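Side-chain contacts in gala protein type 1, 3 or 4 (Legionella pneumophila subsp. pneumophila, PDB 4XA9), which probably binds small GTPases and activates their GTP hydrolysis, and is built as a solenoid of leucine-rich repeats: residues A[2-7]-A[20-25]; A[7-12]-A[33-38]; A[189-194]-A[204-209]. One frame throughout, in Å; residues are numbered along the deposited sequence.

Interaction 1: residues A[2-7]-A[20-25]; sequences MVLTLS and LSLSFL
The flat group in this contact is the backbone carbonyl of Leu25: Val3 meets it with a single methyl, CG1, which sits 3.2 Å from Leu25 O. The approach is end-on, with the C-O···CG1 angle close to 168°, so the methyl stands in front of the oxygen and not over the peptide.

This is the N-terminal end of a leucine-rich-repeat solenoid. Residues 2-7 lead into helix 6-12, and residues 20-25 carry the chain out of strand 19-21 into the loop beyond it. Leu4 and Leu22 supply the buried half of the contact. Leu4 has CG anti to its own backbone N (chi1 -176°), which brings CD1 closer to the loop than the direction of its CB bond would suggest. There CD1 meets Leu22 CD2 at 4.1 Å, and the two side chains cross at about a right angle. The CB bond of Leu22, by contrast, already points toward residues 2-7. Both leucines also pack on Leu9 of helix 6-12 and Leu35 of helix 32-41.

No hydrogen bond links the two segments; each is held by a separate side chain. Asp31 OD1 accepts from the backbone N of both Val3 and Leu4 and so fixes the start of the chain. On the other segment, Asn53 takes Leu22 O with ND2 and Leu25 N with OD1, pinning the turn through both ends of one amide, as the conserved asparagine of leucine-rich repeats does. The side chain of Leu25 stands farther off, its CD1 4.7 Å from Leu4 CD1.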
loop_
_atom_site.group_PDB
_atom_site.type_symbol
_atom_site.label_atom_id
_atom_site.label_comp_id
_atom_site.label_asym_id
_atom_site.label_seq_id
_atom_site.Cartn_x
_atom_site.Cartn_y
_atom_site.Cartn_z
ATOM N N MET A 2 -6.506 12.098 -26.922
ATOM C CA MET A 2 -7.936 11.823 -27.021
ATOM C C MET A 2 -8.606 11.808 -25.659
ATOM O O MET A 2 -9.834 11.805 -25.572
ATOM C CB MET A 2 -8.182 10.498 -27.744
ATOM C CG MET A 2 -7.838 10.540 -29.232
ATOM S SD MET A 2 -8.375 9.072 -30.126
ATOM C CE MET A 2 -7.438 7.803 -29.280
ATOM N N VAL A 3 -7.805 11.812 -24.594
ATOM C CA VAL A 3 -8.365 11.810 -23.247
ATOM C C VAL A 3 -8.084 13.112 -22.499
ATOM O O VAL A 3 -9.007 13.761 -22.004
ATOM C CB VAL A 3 -7.839 10.617 -22.421
ATOM C CG1 VAL A 3 -8.406 10.662 -21.016
ATOM C CG2 VAL A 3 -8.222 9.301 -23.093
ATOM N N LEU A 4 -6.813 13.493 -22.418
ATOM C CA LEU A 4 -6.421 14.694 -21.685
ATOM C C LEU A 4 -7.042 15.947 -22.297
ATOM O O LEU A 4 -6.978 16.148 -23.509
ATOM C CB LEU A 4 -4.898 14.824 -21.664
ATOM C CG LEU A 4 -4.326 15.980 -20.844
ATOM C CD1 LEU A 4 -4.685 15.800 -19.375
ATOM C CD2 LEU A 4 -2.817 16.048 -21.021
ATOM N N THR A 5 -7.644 16.784 -21.459
ATOM C CA THR A 5 -8.258 18.026 -21.923
ATOM C C THR A 5 -7.614 19.229 -21.256
ATOM O O THR A 5 -6.943 19.083 -20.232
ATOM C CB THR A 5 -9.766 18.062 -21.630
ATOM O OG1 THR A 5 -9.966 18.080 -20.210
ATOM C CG2 THR A 5 -10.457 16.846 -22.218
ATOM N N LEU A 6 -7.827 20.412 -21.837
ATOM C CA LEU A 6 -7.380 21.666 -21.232
ATOM C C LEU A 6 -7.982 21.868 -19.842
ATOM O O LEU A 6 -7.335 22.415 -18.955
ATOM C CB LEU A 6 -7.739 22.859 -22.121
ATOM C CG LEU A 6 -6.907 23.042 -23.392
ATOM C CD1 LEU A 6 -7.368 24.268 -24.185
ATOM C CD2 LEU A 6 -5.432 23.143 -23.048
ATOM N N SER A 7 -9.228 21.438 -19.667
ATOM C CA SER A 7 -9.902 21.533 -18.377
ATOM C C SER A 7 -9.200 20.684 -17.316
ATOM O O SER A 7 -9.028 21.126 -16.181
ATOM C CB SER A 7 -11.366 21.108 -18.513
ATOM O OG SER A 7 -12.052 21.220 -17.280
ATOM N N LEU A 20 1.525 19.960 -11.025
ATOM C CA LEU A 20 0.444 19.506 -11.893
ATOM C C LEU A 20 0.065 18.081 -11.525
ATOM O O LEU A 20 0.899 17.182 -11.602
ATOM C CB LEU A 20 0.852 19.589 -13.371
ATOM C CG LEU A 20 -0.171 19.156 -14.432
ATOM C CD1 LEU A 20 -1.497 19.910 -14.286
ATOM C CD2 LEU A 20 0.406 19.344 -15.845
ATOM N N SER A 21 -1.194 17.871 -11.140
ATOM C CA SER A 21 -1.657 16.545 -10.746
ATOM C C SER A 21 -2.753 16.040 -11.669
ATOM O O SER A 21 -3.797 16.683 -11.819
ATOM C CB SER A 21 -2.158 16.558 -9.300
ATOM O OG SER A 21 -1.126 16.972 -8.421
ATOM N N LEU A 22 -2.504 14.881 -12.274
ATOM C CA LEU A 22 -3.384 14.311 -13.293
ATOM C C LEU A 22 -3.604 12.816 -13.046
ATOM O O LEU A 22 -3.615 12.012 -13.974
ATOM C CB LEU A 22 -2.801 14.535 -14.686
ATOM C CG LEU A 22 -2.570 15.978 -15.154
ATOM C CD1 LEU A 22 -1.699 15.992 -16.403
ATOM C CD2 LEU A 22 -3.906 16.683 -15.426
ATOM N N SER A 23 -3.772 12.449 -11.783
ATOM C CA SER A 23 -3.965 11.047 -11.434
ATOM C C SER A 23 -5.390 10.589 -11.728
ATOM O O SER A 23 -6.328 11.386 -11.723
ATOM C CB SER A 23 -3.628 10.801 -9.959
ATOM O OG SER A 23 -4.522 11.494 -9.113
ATOM N N PHE A 24 -5.533 9.297 -12.013
ATOM C CA PHE A 24 -6.835 8.660 -12.250
ATOM C C PHE A 24 -7.642 9.274 -13.399
ATOM O O PHE A 24 -8.856 9.458 -13.280
ATOM C CB PHE A 24 -7.692 8.684 -10.969
ATOM C CG PHE A 24 -7.172 7.799 -9.863
ATOM C CD1 PHE A 24 -7.434 6.437 -9.865
ATOM C CD2 PHE A 24 -6.448 8.330 -8.807
ATOM C CE1 PHE A 24 -6.959 5.617 -8.846
ATOM C CE2 PHE A 24 -5.973 7.514 -7.784
ATOM C CZ PHE A 24 -6.233 6.158 -7.807
ATOM N N LEU A 25 -6.983 9.564 -14.518
ATOM C CA LEU A 25 -7.670 10.150 -15.665
ATOM C C LEU A 25 -7.622 9.221 -16.877
ATOM O O LEU A 25 -8.024 9.608 -17.970
ATOM C CB LEU A 25 -7.059 11.514 -16.024
ATOM C CG LEU A 25 -7.263 12.635 -15.002
ATOM C CD1 LEU A 25 -6.600 13.926 -15.467
ATOM C CD2 LEU A 25 -8.748 12.862 -14.751
#

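Interaction 2: residues A[7-12]-A[33-38]; sequences SDLEKG and PLLCEF
Leu34 is the first residue of helix 33-38 to touch the other helix: Leu9 CD1 comes to 4.1 Å from Leu34 CG, at the branch point of the side chain. Leu34 CD2 also packs on Leu4 O, just ahead of helix 6-12. Leu35 follows, with its end reaching nearer to helix 6-12 than its CB bond does; its CD1 lies 4.2 Å from Leu9 CD2. Toward the leucines, then, Leu9 CD1 faces Leu34 and Leu9 CD2 faces Leu35, while both methyls also touch Phe38. Leu35 also runs inward to Leu4, Leu20 and Leu22, joining this contact to the hydrophobic interior.

One turn after Leu34 comes Phe38, which carries most of the contact on this helix. A chi1 of -176° swings its ring away from the backbone N and out past Leu9, and the two side chains slide by one another in opposite directions. Leu9 CB stands over the centre of one ring face, 3.9 Å from the centroid and only 7° off the ring normal, a well-formed CH-pi contact. Farther out, the Leu9 methyls settle at the CB end of the phenylalanine: CD1 is 3.9 Å from Phe38 CB, and CD2 is 3.9 Å from the ring carbon Phe38 CD2. Beyond the segment, Phe38 meets the ring of His42, whose ND1 is hydrogen-bonded to Phe38 O.

The short helix axes approach to 11.3 Å and cross at -46°, a wide spacing spanned by these large side chains. Helix 6-12, near the N terminus, packs here on helix 32-41 at the N-terminal end of the solenoid. With no hydrogen bond between the segments, one leucine is set against two leucines and an aromatic face, so across these two segments the fit rests on shape and dispersion.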
loop_
_atom_site.group_PDB
_atom_site.type_symbol
_atom_site.label_atom_id
_atom_site.label_comp_id
_atom_site.label_asym_id
_atom_site.label_seq_id
_atom_site.Cartn_x
_atom_site.Cartn_y
_atom_site.Cartn_z
ATOM N N SER A 7 -9.228 21.438 -19.667
ATOM C CA SER A 7 -9.902 21.533 -18.377
ATOM C C SER A 7 -9.200 20.684 -17.316
ATOM O O SER A 7 -9.028 21.126 -16.181
ATOM C CB SER A 7 -11.366 21.108 -18.513
ATOM O OG SER A 7 -12.052 21.220 -17.280
ATOM N N ASP A 8 -8.803 19.468 -17.687
ATOM C CA ASP A 8 -8.016 18.607 -16.800
ATOM C C ASP A 8 -6.740 19.306 -16.353
ATOM O O ASP A 8 -6.412 19.332 -15.173
ATOM C CB ASP A 8 -7.635 17.291 -17.489
ATOM C CG ASP A 8 -8.827 16.400 -17.769
ATOM O OD1 ASP A 8 -9.822 16.465 -17.017
ATOM O OD2 ASP A 8 -8.754 15.621 -18.745
ATOM N N LEU A 9 -6.025 19.879 -17.317
ATOM C CA LEU A 9 -4.754 20.528 -17.044
ATOM C C LEU A 9 -4.883 21.715 -16.085
ATOM O O LEU A 9 -4.072 21.864 -15.173
ATOM C CB LEU A 9 -4.109 20.971 -18.359
ATOM C CG LEU A 9 -3.552 19.807 -19.181
ATOM C CD1 LEU A 9 -3.311 20.203 -20.630
ATOM C CD2 LEU A 9 -2.256 19.299 -18.550
ATOM N N GLU A 10 -5.893 22.558 -16.270
ATOM C CA GLU A 10 -6.000 23.730 -15.407
ATOM C C GLU A 10 -6.552 23.379 -14.028
ATOM O O GLU A 10 -6.198 24.016 -13.040
ATOM C CB GLU A 10 -6.849 24.821 -16.063
ATOM C CG GLU A 10 -6.042 26.084 -16.401
ATOM C CD GLU A 10 -5.812 26.987 -15.194
ATOM O OE1 GLU A 10 -6.777 27.222 -14.437
ATOM O OE2 GLU A 10 -4.668 27.462 -15.003
ATOM N N LYS A 11 -7.402 22.363 -13.944
ATOM C CA LYS A 11 -7.866 21.915 -12.634
ATOM C C LYS A 11 -6.746 21.199 -11.875
ATOM O O LYS A 11 -6.676 21.255 -10.649
ATOM C CB LYS A 11 -9.093 21.015 -12.774
ATOM C CG LYS A 11 -10.296 21.758 -13.342
ATOM C CD LYS A 11 -11.472 20.838 -13.590
ATOM C CE LYS A 11 -12.734 21.643 -13.836
ATOM N NZ LYS A 11 -13.953 20.795 -13.732
ATOM N N GLY A 12 -5.852 20.551 -12.610
ATOM C CA GLY A 12 -4.739 19.848 -11.991
ATOM C C GLY A 12 -3.574 20.760 -11.657
ATOM O O GLY A 12 -2.665 20.385 -10.915
ATOM N N PRO A 33 2.069 14.250 -25.581
ATOM C CA PRO A 33 2.440 15.502 -26.263
ATOM C C PRO A 33 1.699 16.747 -25.772
ATOM O O PRO A 33 2.343 17.772 -25.565
ATOM C CB PRO A 33 2.095 15.216 -27.730
ATOM C CG PRO A 33 2.304 13.751 -27.864
ATOM C CD PRO A 33 1.800 13.174 -26.558
ATOM N N LEU A 34 0.383 16.669 -25.585
ATOM C CA LEU A 34 -0.367 17.816 -25.068
ATOM C C LEU A 34 0.127 18.198 -23.678
ATOM O O LEU A 34 0.336 19.375 -23.384
ATOM C CB LEU A 34 -1.868 17.522 -25.029
ATOM C CG LEU A 34 -2.749 18.613 -24.413
ATOM C CD1 LEU A 34 -2.602 19.924 -25.176
ATOM C CD2 LEU A 34 -4.200 18.171 -24.405
ATOM N N LEU A 35 0.302 17.195 -22.826
ATOM C CA LEU A 35 0.868 17.405 -21.497
ATOM C C LEU A 35 2.178 18.206 -21.540
ATOM O O LEU A 35 2.324 19.212 -20.839
ATOM C CB LEU A 35 1.111 16.058 -20.818
ATOM C CG LEU A 35 1.921 16.120 -19.527
ATOM C CD1 LEU A 35 1.122 16.855 -18.454
ATOM C CD2 LEU A 35 2.312 14.722 -19.070
ATOM N N CYS A 36 3.124 17.759 -22.364
ATOM C CA CYS A 36 4.429 18.413 -22.442
ATOM C C CYS A 36 4.323 19.830 -22.983
ATOM O O CYS A 36 5.082 20.713 -22.584
ATOM C CB CYS A 36 5.391 17.597 -23.306
ATOM S SG CYS A 36 5.831 16.006 -22.568
ATOM N N GLU A 37 3.382 20.043 -23.896
ATOM C CA GLU A 37 3.143 21.373 -24.427
ATOM C C GLU A 37 2.715 22.314 -23.316
ATOM O O GLU A 37 3.212 23.435 -23.205
ATOM C CB GLU A 37 2.077 21.333 -25.520
ATOM C CG GLU A 37 2.578 21.815 -26.844
ATOM C CD GLU A 37 1.463 22.091 -27.825
ATOM O OE1 GLU A 37 0.384 21.465 -27.708
ATOM O OE2 GLU A 37 1.675 22.953 -28.703
ATOM N N PHE A 38 1.788 21.849 -22.487
ATOM C CA PHE A 38 1.311 22.643 -21.366
ATOM C C PHE A 38 2.440 22.932 -20.375
ATOM O O PHE A 38 2.551 24.049 -19.864
ATOM C CB PHE A 38 0.151 21.929 -20.668
ATOM C CG PHE A 38 -0.473 22.721 -19.555
ATOM C CD1 PHE A 38 -1.465 23.659 -19.823
ATOM C CD2 PHE A 38 -0.087 22.517 -18.240
ATOM C CE1 PHE A 38 -2.047 24.384 -18.805
ATOM C CE2 PHE A 38 -0.661 23.240 -17.218
ATOM C CZ PHE A 38 -1.646 24.178 -17.501
#

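Interaction 3: residues A[189-194]-A[204-209]; sequences TLLILG and LHFANN
A beta-alpha-beta unit of the leucine-rich-repeat solenoid is closed here: strand 190-192 leads through helix 203-207 to strand 214-216, and Phe206 reaches from the helix back to the strand. Leu191 CD2 lies at the edge of the phenyl ring, near its plane, 3.6 Å from Phe206 CE1. The two side chains cross at about a right angle, the leucine stretching out from the strand with its CG turned to the far side from N (chi1 178°). Two residues on, Leu193 comes from the same side of the strand, and its CD1 is 4.2 Å from Phe206 CZ.

The outer end of the ring therefore rests against both leucines. Leu215 of the next strand and Ala183 of the preceding helix 176-184 also touch Phe206, while Leu193 packs on Leu182 of that helix and on Leu217. Neighbouring turns of the solenoid thus share this ring.

Every group that meets across the two segments is a hydrocarbon, and all three residues are buried. Between these segments one aromatic side chain spans the gap from helix to strand, held by van der Waals packing without any directional bond.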
loop_
_atom_site.group_PDB
_atom_site.type_symbol
_atom_site.label_atom_id
_atom_site.label_comp_id
_atom_site.label_asym_id
_atom_site.label_seq_id
_atom_site.Cartn_x
_atom_site.Cartn_y
_atom_site.Cartn_z
ATOM N N THR A 189 20.137 6.785 8.251
ATOM C CA THR A 189 19.546 7.549 9.344
ATOM C C THR A 189 18.081 7.176 9.531
ATOM O O THR A 189 17.493 7.432 10.574
ATOM C CB THR A 189 19.647 9.064 9.097
ATOM O OG1 THR A 189 18.929 9.403 7.903
ATOM C CG2 THR A 189 21.099 9.485 8.952
ATOM N N LEU A 190 17.501 6.567 8.507
ATOM C CA LEU A 190 16.122 6.108 8.547
ATOM C C LEU A 190 16.054 4.738 7.889
ATOM O O LEU A 190 16.499 4.558 6.760
ATOM C CB LEU A 190 15.192 7.112 7.850
ATOM C CG LEU A 190 13.673 6.935 7.960
ATOM C CD1 LEU A 190 12.949 8.266 7.823
ATOM C CD2 LEU A 190 13.184 5.993 6.897
ATOM N N LEU A 191 15.512 3.766 8.608
ATOM C CA LEU A 191 15.381 2.418 8.076
ATOM C C LEU A 191 14.021 1.847 8.450
ATOM O O LEU A 191 13.624 1.854 9.614
ATOM C CB LEU A 191 16.516 1.523 8.593
ATOM C CG LEU A 191 16.565 0.043 8.196
ATOM C CD1 LEU A 191 16.659 -0.133 6.684
ATOM C CD2 LEU A 191 17.743 -0.633 8.893
ATOM N N ILE A 192 13.295 1.376 7.447
ATOM C CA ILE A 192 11.984 0.793 7.675
ATOM C C ILE A 192 11.971 -0.621 7.124
ATOM O O ILE A 192 12.200 -0.829 5.929
ATOM C CB ILE A 192 10.875 1.637 7.025
ATOM C CG1 ILE A 192 10.842 3.032 7.665
ATOM C CG2 ILE A 192 9.520 0.932 7.144
ATOM C CD1 ILE A 192 9.727 3.949 7.143
ATOM N N LEU A 193 11.716 -1.584 8.007
ATOM C CA LEU A 193 11.734 -3.000 7.660
ATOM C C LEU A 193 10.530 -3.727 8.238
ATOM O O LEU A 193 10.673 -4.770 8.882
ATOM C CB LEU A 193 13.021 -3.668 8.159
ATOM C CG LEU A 193 14.326 -3.270 7.459
ATOM C CD1 LEU A 193 15.534 -3.800 8.220
ATOM C CD2 LEU A 193 14.335 -3.777 6.020
ATOM N N GLY A 194 9.356 -3.198 8.013
ATOM C CA GLY A 194 8.142 -3.787 8.470
ATOM C C GLY A 194 7.712 -5.010 7.679
ATOM O O GLY A 194 8.107 -5.187 6.575
ATOM N N LEU A 204 20.034 -6.583 19.040
ATOM C CA LEU A 204 21.290 -6.152 19.644
ATOM C C LEU A 204 22.075 -5.299 18.646
ATOM O O LEU A 204 22.612 -4.248 18.994
ATOM C CB LEU A 204 22.131 -7.348 20.111
ATOM C CG LEU A 204 23.541 -6.994 20.580
ATOM C CD1 LEU A 204 23.476 -6.037 21.754
ATOM C CD2 LEU A 204 24.338 -8.247 20.943
ATOM N N HIS A 205 22.105 -5.732 17.394
ATOM C CA HIS A 205 22.829 -4.992 16.367
ATOM C C HIS A 205 22.216 -3.622 16.096
ATOM O O HIS A 205 22.940 -2.677 15.770
ATOM C CB HIS A 205 22.900 -5.813 15.083
ATOM C CG HIS A 205 23.639 -7.102 15.253
ATOM N ND1 HIS A 205 25.010 -7.190 15.152
ATOM C CD2 HIS A 205 23.202 -8.349 15.552
ATOM C CE1 HIS A 205 25.386 -8.438 15.365
ATOM N NE2 HIS A 205 24.308 -9.162 15.612
ATOM N N PHE A 206 20.896 -3.505 16.235
ATOM C CA PHE A 206 20.254 -2.200 16.091
ATOM C C PHE A 206 20.460 -1.359 17.353
ATOM O O PHE A 206 20.530 -0.138 17.283
ATOM C CB PHE A 206 18.751 -2.337 15.793
ATOM C CG PHE A 206 18.438 -2.749 14.372
ATOM C CD1 PHE A 206 18.777 -1.931 13.298
ATOM C CD2 PHE A 206 17.783 -3.941 14.114
ATOM C CE1 PHE A 206 18.483 -2.309 11.998
ATOM C CE2 PHE A 206 17.485 -4.326 12.818
ATOM C CZ PHE A 206 17.837 -3.505 11.756
ATOM N N ALA A 207 20.542 -2.003 18.513
ATOM C CA ALA A 207 20.842 -1.263 19.733
ATOM C C ALA A 207 22.249 -0.668 19.654
ATOM O O ALA A 207 22.505 0.415 20.182
ATOM C CB ALA A 207 20.709 -2.156 20.967
ATOM N N ASN A 208 23.160 -1.367 18.986
ATOM C CA ASN A 208 24.537 -0.880 18.905
ATOM C C ASN A 208 24.814 -0.047 17.647
ATOM O O ASN A 208 25.922 0.462 17.460
ATOM C CB ASN A 208 25.517 -2.053 18.996
ATOM C CG ASN A 208 25.592 -2.643 20.401
ATOM O OD1 ASN A 208 25.289 -1.968 21.387
ATOM N ND2 ASN A 208 26.017 -3.897 20.495
ATOM N N ASN A 209 23.808 0.086 16.791
ATOM C CA ASN A 209 23.873 1.010 15.663
ATOM C C ASN A 209 24.027 2.451 16.155
ATOM O O ASN A 209 23.417 2.838 17.156
ATOM C CB ASN A 209 22.614 0.868 14.796
ATOM C CG ASN A 209 22.541 1.903 13.687
ATOM O OD1 ASN A 209 22.186 3.054 13.927
ATOM N ND2 ASN A 209 22.850 1.487 12.465
#

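In the fold
From the N terminus, interaction 1 closes first, bringing residues 2-7 back to 20-25 across 12 intervening residues. Interaction 2 opens before that loop is complete and ends at 33-38, so the two cross along the chain. They share Ser7 and helix 6-12, their centres are 6 Å apart, and Ser21 N lies 2.9 Å from Gly12 O, a probable hydrogen bond. Interaction 1 ties the lead-in to helix 6-12 to the loop after strand 19-21; interaction 2 ties helix 6-12 to helix 32-41. Interaction 3 follows in series, closing a nine-residue connection on the opposite side of the chain's centre. Its centre is about 42 Å from that of interaction 1, yet both reach the same long sheet.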